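Local coordinates for protein carbamate kinase (Aeropyrum pernix, PDB 2E9Y) that probably catalyses the reversible transfer of a phosphoryl group from ATP to carbamate, giving carbamoyl phosphate, at residues 19-24 with 55-60; 64-69 with 74-79; 151-156 with 161-166; 196-201 with 210-215. One frame throughout, in Å; residues are numbered along the deposited sequence.

From the N terminus, contact 1 first brings the loop 19-24, between helices 13-16 and 25-44, onto the start of helix 56-67. Contact 2 then closes the short connection from the end of that helix to helix 78-103; both use helix 56-67 and touch the second subunit. Contact 3 is the beta hairpin of strands 152-155 and 161-165, and contact 4 folds the segment 210-215 back on strand 197-201 of the large sheet. The four follow in series, none nested or crossed. Contact 1 touches contact 2 alone, Val59 on Leu78; contacts 2, 3 and 4 all touch one another, with Glu67 on Trp151 and Glu211 meeting both Arg163 and the backbone N of Leu78.

Contact 1 of 4, residues 19-24 with 55-60; sequences PGMDVS and NGPQVG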
# COMPACT_ATOMS: atom_id res chain seq x y z
N PRO A 19 17.35 5.83 15.00
CA PRO A 19 17.39 5.94 16.44
C PRO A 19 16.47 7.07 16.91
O PRO A 19 16.47 8.17 16.37
CB PRO A 19 18.83 6.24 16.84
CG PRO A 19 19.73 5.93 15.65
CD PRO A 19 18.69 5.88 14.44
N GLY A 20 15.63 6.75 17.91
CA GLY A 20 14.73 7.77 18.42
C GLY A 20 13.38 7.77 17.69
O GLY A 20 12.59 8.70 17.76
N MET A 21 13.16 6.69 16.91
CA MET A 21 11.85 6.52 16.28
C MET A 21 11.60 7.51 15.14
O MET A 21 10.47 7.87 14.84
CB MET A 21 10.78 6.72 17.36
CG MET A 21 10.66 5.52 18.31
SD MET A 21 8.95 5.20 18.76
CE MET A 21 9.26 3.96 20.02
N ASP A 22 12.69 7.99 14.51
CA ASP A 22 12.51 9.01 13.47
C ASP A 22 11.98 8.44 12.15
O ASP A 22 12.64 7.65 11.48
CB ASP A 22 13.86 9.71 13.25
CG ASP A 22 13.77 10.62 12.03
OD1 ASP A 22 12.69 11.14 11.77
OD2 ASP A 22 14.79 10.82 11.37
N VAL A 23 10.77 8.85 11.77
CA VAL A 23 10.16 8.37 10.54
C VAL A 23 10.48 9.24 9.33
O VAL A 23 9.88 9.08 8.26
CB VAL A 23 8.62 8.27 10.69
CG1 VAL A 23 8.28 7.55 11.99
CG2 VAL A 23 8.00 9.66 10.66
N SER A 24 11.43 10.16 9.49
CA SER A 24 11.82 11.03 8.39
C SER A 24 12.32 10.15 7.25
O SER A 24 12.98 9.14 7.50
CB SER A 24 12.93 11.98 8.82
OG SER A 24 14.12 11.26 9.08
N ASN A 55 5.12 -1.53 12.47
CA ASN A 55 4.75 -0.23 11.91
C ASN A 55 4.38 0.77 13.02
O ASN A 55 3.69 1.75 12.77
CB ASN A 55 3.56 -0.38 10.97
CG ASN A 55 2.27 -0.71 11.70
OD1 ASN A 55 2.30 -1.08 12.88
ND2 ASN A 55 1.14 -0.57 11.02
N GLY A 56 4.84 0.50 14.24
CA GLY A 56 4.51 1.37 15.36
C GLY A 56 4.65 2.88 15.16
O GLY A 56 3.65 3.61 15.20
N PRO A 57 5.87 3.38 14.96
CA PRO A 57 6.09 4.81 14.77
C PRO A 57 5.37 5.36 13.54
O PRO A 57 4.87 6.48 13.55
CB PRO A 57 7.61 4.92 14.63
CG PRO A 57 8.11 3.73 15.39
CD PRO A 57 7.15 2.65 15.00
N GLN A 58 5.34 4.54 12.48
CA GLN A 58 4.71 4.94 11.23
C GLN A 58 3.19 5.11 11.32
O GLN A 58 2.65 6.12 10.87
CB GLN A 58 5.06 3.94 10.13
CG GLN A 58 6.56 3.88 9.80
CD GLN A 58 7.37 3.08 10.80
OE1 GLN A 58 6.82 2.29 11.57
NE2 GLN A 58 8.68 3.28 10.80
N VAL A 59 2.51 4.12 11.88
CA VAL A 59 1.06 4.22 11.99
C VAL A 59 0.72 5.32 13.01
O VAL A 59 -0.31 6.00 12.89
CB VAL A 59 0.43 2.85 12.37
CG1 VAL A 59 0.61 2.55 13.86
CG2 VAL A 59 -1.04 2.83 11.98
N GLY A 60 1.59 5.53 13.99
CA GLY A 60 1.35 6.57 14.97
C GLY A 60 1.46 7.93 14.31
O GLY A 60 0.65 8.83 14.57
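Val23 and Met21 come down on Pro57 from the loop 19-24, the first buried, the second exposed and with less of its surface covered. On the packed side, Val23 CG1 lies 3.8 Å from Pro57 CB. Val23 turns CG1 anti to its own carbonyl carbon (chi1 -48°), and this places the methyl near both the proline ring and the first turn of the helix, 4.2 Å from Gln58 N. The carbonyl O of Val23 is held by Gln76 NE2 of the second subunit, while Pro74 of that subunit packs against Asp22, Val23 and Ser24. The loop leads into helix 25-44: Asp22 OD1 accepts from Ser24 N at 2.8 Å, an Asx turn, and Ser24 stands at the N-cap, its OG bonded to Ser27 N. Pro57 lies in the first turn of helix 56-67, where its ring can be accommodated without the loss of a helical hydrogen bond. On the solvent side Met21 touches Pro57 through its sulfur. Its chain crosses the proline at about a right angle, with Met21 SD 3.8 Å from Pro57 CG.

Contact 2 of 4, residues 64-69 with 74-79; sequences EAFEAL and PRQPLY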
# COMPACT_ATOMS: atom_id res chain seq x y z
N GLU A 64 -1.47 10.84 13.94
CA GLU A 64 -1.27 12.22 14.38
C GLU A 64 -1.55 13.19 13.25
O GLU A 64 -2.17 14.24 13.45
CB GLU A 64 0.17 12.43 14.86
CG GLU A 64 0.57 11.65 16.11
CD GLU A 64 1.94 12.05 16.59
OE1 GLU A 64 2.08 13.19 17.07
OE2 GLU A 64 2.88 11.23 16.46
N ALA A 65 -1.07 12.85 12.05
CA ALA A 65 -1.25 13.69 10.87
C ALA A 65 -2.73 13.94 10.58
O ALA A 65 -3.14 15.08 10.39
CB ALA A 65 -0.58 13.05 9.66
N PHE A 66 -3.53 12.88 10.54
CA PHE A 66 -4.95 13.06 10.24
C PHE A 66 -5.65 13.84 11.35
O PHE A 66 -6.54 14.65 11.09
CB PHE A 66 -5.62 11.70 10.02
CG PHE A 66 -4.94 10.85 8.98
CD1 PHE A 66 -4.33 11.43 7.87
CD2 PHE A 66 -4.89 9.47 9.12
CE1 PHE A 66 -3.68 10.64 6.91
CE2 PHE A 66 -4.25 8.67 8.17
CZ PHE A 66 -3.64 9.25 7.07
N GLU A 67 -5.24 13.61 12.60
CA GLU A 67 -5.85 14.33 13.72
C GLU A 67 -5.43 15.80 13.76
O GLU A 67 -6.08 16.61 14.42
CB GLU A 67 -5.50 13.65 15.05
CG GLU A 67 -6.25 12.35 15.31
CD GLU A 67 -7.75 12.54 15.48
OE1 GLU A 67 -8.23 13.70 15.51
OE2 GLU A 67 -8.45 11.51 15.59
N ALA A 68 -4.35 16.15 13.07
CA ALA A 68 -3.89 17.54 13.04
C ALA A 68 -4.71 18.38 12.07
O ALA A 68 -4.62 19.62 12.08
CB ALA A 68 -2.41 17.60 12.67
N LEU A 69 -5.51 17.73 11.24
CA LEU A 69 -6.35 18.42 10.27
C LEU A 69 -7.47 19.16 11.00
O LEU A 69 -7.79 18.84 12.15
CB LEU A 69 -6.99 17.42 9.30
CG LEU A 69 -6.09 16.66 8.32
CD1 LEU A 69 -6.85 15.48 7.72
CD2 LEU A 69 -5.62 17.60 7.23
N PRO A 74 -12.29 14.70 7.48
CA PRO A 74 -12.42 13.34 8.00
C PRO A 74 -11.06 12.73 8.34
O PRO A 74 -10.05 13.06 7.72
CB PRO A 74 -13.10 12.60 6.85
CG PRO A 74 -12.49 13.27 5.65
CD PRO A 74 -12.55 14.74 6.03
N ARG A 75 -11.03 11.87 9.35
CA ARG A 75 -9.81 11.18 9.73
C ARG A 75 -9.97 9.75 9.21
O ARG A 75 -11.04 9.15 9.37
CB ARG A 75 -9.63 11.11 11.25
CG ARG A 75 -9.16 12.39 11.92
CD ARG A 75 -10.28 13.40 12.17
NE ARG A 75 -9.77 14.49 12.98
CZ ARG A 75 -9.63 15.75 12.57
NH1 ARG A 75 -9.98 16.11 11.34
NH2 ARG A 75 -9.10 16.65 13.39
N GLN A 76 -8.94 9.21 8.59
CA GLN A 76 -9.04 7.85 8.08
C GLN A 76 -8.98 6.89 9.27
O GLN A 76 -8.32 7.18 10.27
CB GLN A 76 -7.89 7.55 7.12
CG GLN A 76 -7.89 8.45 5.88
CD GLN A 76 -9.20 8.38 5.12
OE1 GLN A 76 -9.77 7.30 4.94
NE2 GLN A 76 -9.68 9.54 4.67
N PRO A 77 -9.70 5.76 9.19
CA PRO A 77 -9.68 4.80 10.30
C PRO A 77 -8.33 4.10 10.38
O PRO A 77 -7.58 4.06 9.39
CB PRO A 77 -10.82 3.84 9.95
CG PRO A 77 -10.80 3.85 8.46
CD PRO A 77 -10.62 5.32 8.13
N LEU A 78 -8.04 3.55 11.55
CA LEU A 78 -6.77 2.88 11.79
C LEU A 78 -6.42 1.78 10.80
O LEU A 78 -5.25 1.62 10.45
CB LEU A 78 -6.76 2.31 13.22
CG LEU A 78 -5.50 1.61 13.73
CD1 LEU A 78 -4.31 2.55 13.62
CD2 LEU A 78 -5.70 1.18 15.17
N TYR A 79 -7.40 1.03 10.32
CA TYR A 79 -7.07 -0.04 9.38
C TYR A 79 -6.58 0.51 8.05
O TYR A 79 -5.80 -0.15 7.37
CB TYR A 79 -8.25 -1.00 9.19
CG TYR A 79 -9.54 -0.36 8.74
CD1 TYR A 79 -9.77 -0.11 7.39
CD2 TYR A 79 -10.54 -0.06 9.66
CE1 TYR A 79 -10.99 0.43 6.97
CE2 TYR A 79 -11.75 0.49 9.25
CZ TYR A 79 -11.97 0.72 7.90
OH TYR A 79 -13.17 1.25 7.49
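Arg75 holds Glu67 of helix 56-67 and the backbone just beyond it by two hydrogen bonds, one charged and one to a carbonyl. Arg75 NE donates to Glu67 OE1 at 3.1 Å (157° at the hydrogen), forming a salt bridge, and Arg75 NH2 donates to Leu69 O at 2.8 Å. This is an arginine reaching back to the C-terminal part of a helix, across the short connection to helix 78-103. The carboxylate does not pair flat with the guanidinium: their planes stand 77° apart. NE meets OE1 from above the carboxylate plane, and OE1 lies near the plane of the guanidinium. A bend at chi2 (81°) turns the arginine chain toward the helix, and Phe66 O sits over one guanidinium face. NH1 is bonded to Pro70 O, which ties the intervening turn to the same group. Glu67 OE2 has a weak bond to Tyr137 OH.

Farther out, carbon packs against both polar and apolar atoms. Leu69 CB approaches Arg75 NH1, and Leu69 CD1 lies 4.0 Å from Pro74 O. The Phe66 ring crosses the Gln76 side chain obliquely, and Tyr61 of the second subunit meets that ring as well. The amide of Gln76 bonds through NE2 to Val23 O of the second subunit, while Gln76 CB rests 4.0 Å from Phe66 CE2.

Contact 3 of 4, residues 151-156 with 161-166; sequences WVFKRD and FRRVVP
Trp151 and Arg163 form a flat stack of guanidinium on indole. The planes are 1° apart, and Arg163 CZ stands 3.6 Å from the centroid of the six-membered ring of Trp151, a cation-pi contact over the face. The arginine chain runs extended from CG to NE, with CG anti to the backbone N (chi1 178°), and this carries CD over the same ring as a CH-pi donor. Val165 CG1 lies over the opposite guanidinium face, toward its rim, and NH2 forms a salt bridge with Glu211. Replacing Trp151 by an alanine removes the stacking surface, and the guanidinium, though still bonded to Glu211 and water, is likely to be less firmly fixed in its plane.

The backbone bonds define an antiparallel beta hairpin of strands 152-155 and 161-165. Lys154 and Arg162 form a hydrogen-bonded pair, 3.0 Å from Lys154 N to Arg162 O and 2.9 Å from Arg162 N to Lys154 O.

Apolar packing occupies both faces. Val164 CG1 lies 3.7 Å from Lys154 CD, and on the other face Phe153 CD2 approaches Phe161 CB at 4.0 Å.

A guanidinium-ring contact joins Arg155 to Phe161, planes 61° apart, with Arg155 NH1 3.2 Å from Phe161 CZ.

One water accepts from Val152 N and Arg163 NE and donates to Val164 O; another joins Arg162 NH1 to Asp156 OD2, which also forms a salt bridge with Arg158.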
# COMPACT_ATOMS: atom_id res chain seq x y z
N TRP A 151 -14.95 5.60 21.44
CA TRP A 151 -13.51 5.41 21.58
C TRP A 151 -13.15 5.23 23.05
O TRP A 151 -13.86 5.72 23.93
CB TRP A 151 -12.76 6.61 21.01
CG TRP A 151 -12.70 6.65 19.52
CD1 TRP A 151 -13.53 6.00 18.65
CD2 TRP A 151 -11.79 7.41 18.72
NE1 TRP A 151 -13.19 6.31 17.35
CE2 TRP A 151 -12.13 7.17 17.37
CE3 TRP A 151 -10.72 8.26 19.01
CZ2 TRP A 151 -11.43 7.77 16.31
CZ3 TRP A 151 -10.02 8.86 17.96
CH2 TRP A 151 -10.38 8.60 16.62
N VAL A 152 -12.05 4.53 23.30
CA VAL A 152 -11.59 4.30 24.66
C VAL A 152 -10.26 5.01 24.87
O VAL A 152 -9.38 4.98 24.00
CB VAL A 152 -11.41 2.80 24.93
CG1 VAL A 152 -10.90 2.59 26.35
CG2 VAL A 152 -12.73 2.08 24.72
N PHE A 153 -10.10 5.64 26.03
CA PHE A 153 -8.88 6.38 26.34
C PHE A 153 -8.24 5.97 27.65
O PHE A 153 -8.88 5.38 28.52
CB PHE A 153 -9.19 7.88 26.42
CG PHE A 153 -9.61 8.48 25.11
CD1 PHE A 153 -10.95 8.46 24.73
CD2 PHE A 153 -8.68 9.04 24.25
CE1 PHE A 153 -11.34 8.98 23.50
CE2 PHE A 153 -9.07 9.57 23.02
CZ PHE A 153 -10.40 9.53 22.65
N LYS A 154 -6.95 6.28 27.78
CA LYS A 154 -6.20 6.04 28.99
C LYS A 154 -5.53 7.36 29.33
O LYS A 154 -5.01 8.05 28.45
CB LYS A 154 -5.14 4.95 28.80
CG LYS A 154 -5.63 3.55 29.15
CD LYS A 154 -4.52 2.52 29.02
CE LYS A 154 -4.98 1.15 29.50
NZ LYS A 154 -6.27 0.75 28.87
N ARG A 155 -5.55 7.72 30.61
CA ARG A 155 -4.93 8.97 31.01
C ARG A 155 -3.41 8.83 30.97
O ARG A 155 -2.86 7.80 31.36
CB ARG A 155 -5.40 9.35 32.42
CG ARG A 155 -4.86 10.68 32.91
CD ARG A 155 -5.31 10.95 34.34
NE ARG A 155 -6.76 11.00 34.45
CZ ARG A 155 -7.52 12.02 34.03
NH1 ARG A 155 -6.95 13.07 33.47
NH2 ARG A 155 -8.83 11.97 34.19
N ASP A 156 -2.74 9.86 30.45
CA ASP A 156 -1.28 9.87 30.39
C ASP A 156 -0.82 10.74 31.55
O ASP A 156 -1.25 11.89 31.68
CB ASP A 156 -0.81 10.47 29.06
CG ASP A 156 0.70 10.38 28.88
OD1 ASP A 156 1.44 10.89 29.75
OD2 ASP A 156 1.15 9.79 27.87
N PHE A 161 -4.75 12.52 27.32
CA PHE A 161 -5.16 11.14 27.14
C PHE A 161 -4.62 10.52 25.86
O PHE A 161 -4.32 11.22 24.90
CB PHE A 161 -6.69 11.07 27.10
CG PHE A 161 -7.34 11.62 28.33
CD1 PHE A 161 -7.58 12.98 28.46
CD2 PHE A 161 -7.68 10.78 29.38
CE1 PHE A 161 -8.15 13.50 29.62
CE2 PHE A 161 -8.24 11.28 30.55
CZ PHE A 161 -8.48 12.65 30.67
N ARG A 162 -4.52 9.20 25.85
CA ARG A 162 -4.07 8.47 24.67
C ARG A 162 -5.23 7.58 24.25
O ARG A 162 -5.90 6.99 25.10
CB ARG A 162 -2.86 7.56 24.98
CG ARG A 162 -1.55 8.27 25.31
CD ARG A 162 -1.05 9.13 24.15
NE ARG A 162 -0.80 8.39 22.91
CZ ARG A 162 0.26 7.62 22.68
NH1 ARG A 162 1.20 7.46 23.61
NH2 ARG A 162 0.40 7.02 21.50
N ARG A 163 -5.48 7.49 22.95
CA ARG A 163 -6.54 6.60 22.50
C ARG A 163 -5.91 5.23 22.54
O ARG A 163 -4.77 5.07 22.12
CB ARG A 163 -6.97 6.90 21.06
CG ARG A 163 -8.05 5.93 20.58
CD ARG A 163 -8.19 5.88 19.06
NE ARG A 163 -9.28 4.99 18.68
CZ ARG A 163 -9.63 4.72 17.42
NH1 ARG A 163 -8.96 5.25 16.40
NH2 ARG A 163 -10.65 3.90 17.18
N VAL A 164 -6.63 4.25 23.08
CA VAL A 164 -6.11 2.89 23.12
C VAL A 164 -7.04 2.03 22.27
O VAL A 164 -8.26 2.22 22.29
CB VAL A 164 -6.06 2.33 24.57
CG1 VAL A 164 -4.89 2.96 25.33
CG2 VAL A 164 -7.36 2.61 25.29
N VAL A 165 -6.46 1.11 21.51
CA VAL A 165 -7.24 0.24 20.65
C VAL A 165 -6.89 -1.21 20.95
O VAL A 165 -5.84 -1.50 21.53
CB VAL A 165 -6.97 0.52 19.15
CG1 VAL A 165 -7.38 1.94 18.80
CG2 VAL A 165 -5.51 0.28 18.84
N PRO A 166 -7.77 -2.14 20.57
CA PRO A 166 -7.56 -3.57 20.79
C PRO A 166 -6.36 -4.15 20.04
O PRO A 166 -6.03 -3.71 18.94
CB PRO A 166 -8.86 -4.20 20.29
CG PRO A 166 -9.87 -3.12 20.47
CD PRO A 166 -9.12 -1.89 20.02
O HOH W 1 -10.62 3.58 21.12
O HOH W 2 1.18 7.48 26.45

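Contact 4 of 4, residues 196-201 with 210-215; sequences GVPVVE and VEAVVD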
# COMPACT_ATOMS: atom_id res chain seq x y z
N GLY A 196 -0.40 -6.81 9.92
CA GLY A 196 -1.55 -7.07 9.05
C GLY A 196 -2.74 -6.15 9.37
O GLY A 196 -2.86 -5.61 10.45
N VAL A 197 -3.61 -5.98 8.35
CA VAL A 197 -4.88 -5.29 8.56
C VAL A 197 -5.94 -6.23 9.17
O VAL A 197 -6.36 -7.22 8.57
CB VAL A 197 -5.35 -4.80 7.20
CG1 VAL A 197 -6.71 -4.11 7.31
CG2 VAL A 197 -4.34 -3.82 6.63
N PRO A 198 -6.39 -5.95 10.42
CA PRO A 198 -7.37 -6.78 11.08
C PRO A 198 -8.74 -6.69 10.47
O PRO A 198 -9.31 -5.63 10.26
CB PRO A 198 -7.52 -6.33 12.52
CG PRO A 198 -6.45 -5.30 12.79
CD PRO A 198 -6.00 -4.87 11.32
N VAL A 199 -9.27 -7.88 10.23
CA VAL A 199 -10.65 -7.98 9.87
C VAL A 199 -11.33 -9.06 10.70
O VAL A 199 -10.68 -9.91 11.30
CB VAL A 199 -10.69 -8.37 8.39
CG1 VAL A 199 -10.03 -7.28 7.56
CG2 VAL A 199 -9.93 -9.67 8.20
N VAL A 200 -12.67 -8.94 10.80
CA VAL A 200 -13.45 -9.97 11.49
C VAL A 200 -14.50 -10.54 10.55
O VAL A 200 -14.94 -9.89 9.61
CB VAL A 200 -14.14 -9.32 12.71
CG1 VAL A 200 -13.10 -8.85 13.73
CG2 VAL A 200 -14.99 -8.15 12.27
N GLU A 201 -14.86 -11.82 10.77
CA GLU A 201 -15.94 -12.36 9.96
C GLU A 201 -17.30 -11.98 10.54
O GLU A 201 -17.60 -12.21 11.71
CB GLU A 201 -15.79 -13.88 9.93
CG GLU A 201 -14.34 -14.33 10.07
CD GLU A 201 -14.29 -15.73 10.65
OE1 GLU A 201 -14.43 -16.68 9.89
OE2 GLU A 201 -14.13 -15.85 11.86
N VAL A 210 -11.48 -3.79 11.05
CA VAL A 210 -11.77 -3.23 12.37
C VAL A 210 -10.59 -2.37 12.85
O VAL A 210 -9.46 -2.58 12.42
CB VAL A 210 -12.05 -4.32 13.43
CG1 VAL A 210 -13.33 -5.06 13.08
CG2 VAL A 210 -10.88 -5.29 13.51
N GLU A 211 -10.87 -1.40 13.71
CA GLU A 211 -9.80 -0.56 14.23
C GLU A 211 -9.13 -1.27 15.39
O GLU A 211 -9.64 -1.30 16.51
CB GLU A 211 -10.33 0.80 14.67
CG GLU A 211 -10.57 1.76 13.51
CD GLU A 211 -10.75 3.19 13.97
OE1 GLU A 211 -11.77 3.48 14.62
OE2 GLU A 211 -9.86 4.02 13.68
N ALA A 212 -7.99 -1.87 15.09
CA ALA A 212 -7.22 -2.60 16.09
C ALA A 212 -5.85 -2.85 15.49
O ALA A 212 -5.63 -2.60 14.30
CB ALA A 212 -7.90 -3.94 16.39
N VAL A 213 -4.92 -3.31 16.31
CA VAL A 213 -3.59 -3.63 15.82
C VAL A 213 -3.33 -5.09 16.17
O VAL A 213 -3.94 -5.64 17.09
CB VAL A 213 -2.50 -2.73 16.45
CG1 VAL A 213 -2.72 -1.29 16.04
CG2 VAL A 213 -2.52 -2.87 17.97
N VAL A 214 -2.45 -5.72 15.41
CA VAL A 214 -2.11 -7.12 15.66
C VAL A 214 -0.60 -7.19 15.85
O VAL A 214 0.15 -6.58 15.09
CB VAL A 214 -2.53 -8.01 14.47
CG1 VAL A 214 -2.07 -9.44 14.68
CG2 VAL A 214 -4.05 -7.94 14.31
N ASP A 215 -0.16 -7.91 16.88
CA ASP A 215 1.27 -8.05 17.16
C ASP A 215 1.95 -8.66 15.93
O ASP A 215 1.57 -9.73 15.46
CB ASP A 215 1.49 -8.95 18.37
CG ASP A 215 2.94 -9.03 18.78
OD1 ASP A 215 3.68 -9.83 18.18
OD2 ASP A 215 3.33 -8.29 19.70
O HOH W 3 -1.78 -4.48 12.93
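Pro198 and Val210 meet through one backbone bond and a run of apolar contacts, which can be followed along the proline ring. Pro198 CB lies 3.7 Å from Val210 CG2. The next atom, Pro198 CG, makes the closest approach: it comes within 3.2 Å of Ala212 O, and it also touches Ala212 CB at 4.1 Å and Val214 CG2 at 3.9 Å. Pro198 CD, closing the ring, still has Ala212 O at 3.8 Å. The proline thus sits in the bend of the segment 210-215, which passes around it after strand 207-209.

Strand 197-201 is part of the large mixed sheet of the amino acid kinase fold, with strand 112-119 beside it in parallel and strand 207-209 antiparallel. Val210 N donates to Pro198 O at 3.0 Å, continuing that pairing by one bond. Val210 turns CG1 anti to its carbonyl carbon (chi1 -66°), where the methyl meets Val200 CG2 at 3.6 Å while Val210 CG2 faces the proline. A glycine at Val210 would probably open a gap between Val200 and Pro198 and leave the segment held there chiefly by its backbone bond.

At the far end a water bridges Gly196 O and Val214 N, donating to the first and accepting from the second. With direct bonding at one end, a water bridge at the other, and mostly apolar contacts plus one close CG-to-carbonyl approach in between, fit around Pro198 does more between these two segments than direct hydrogen bonding.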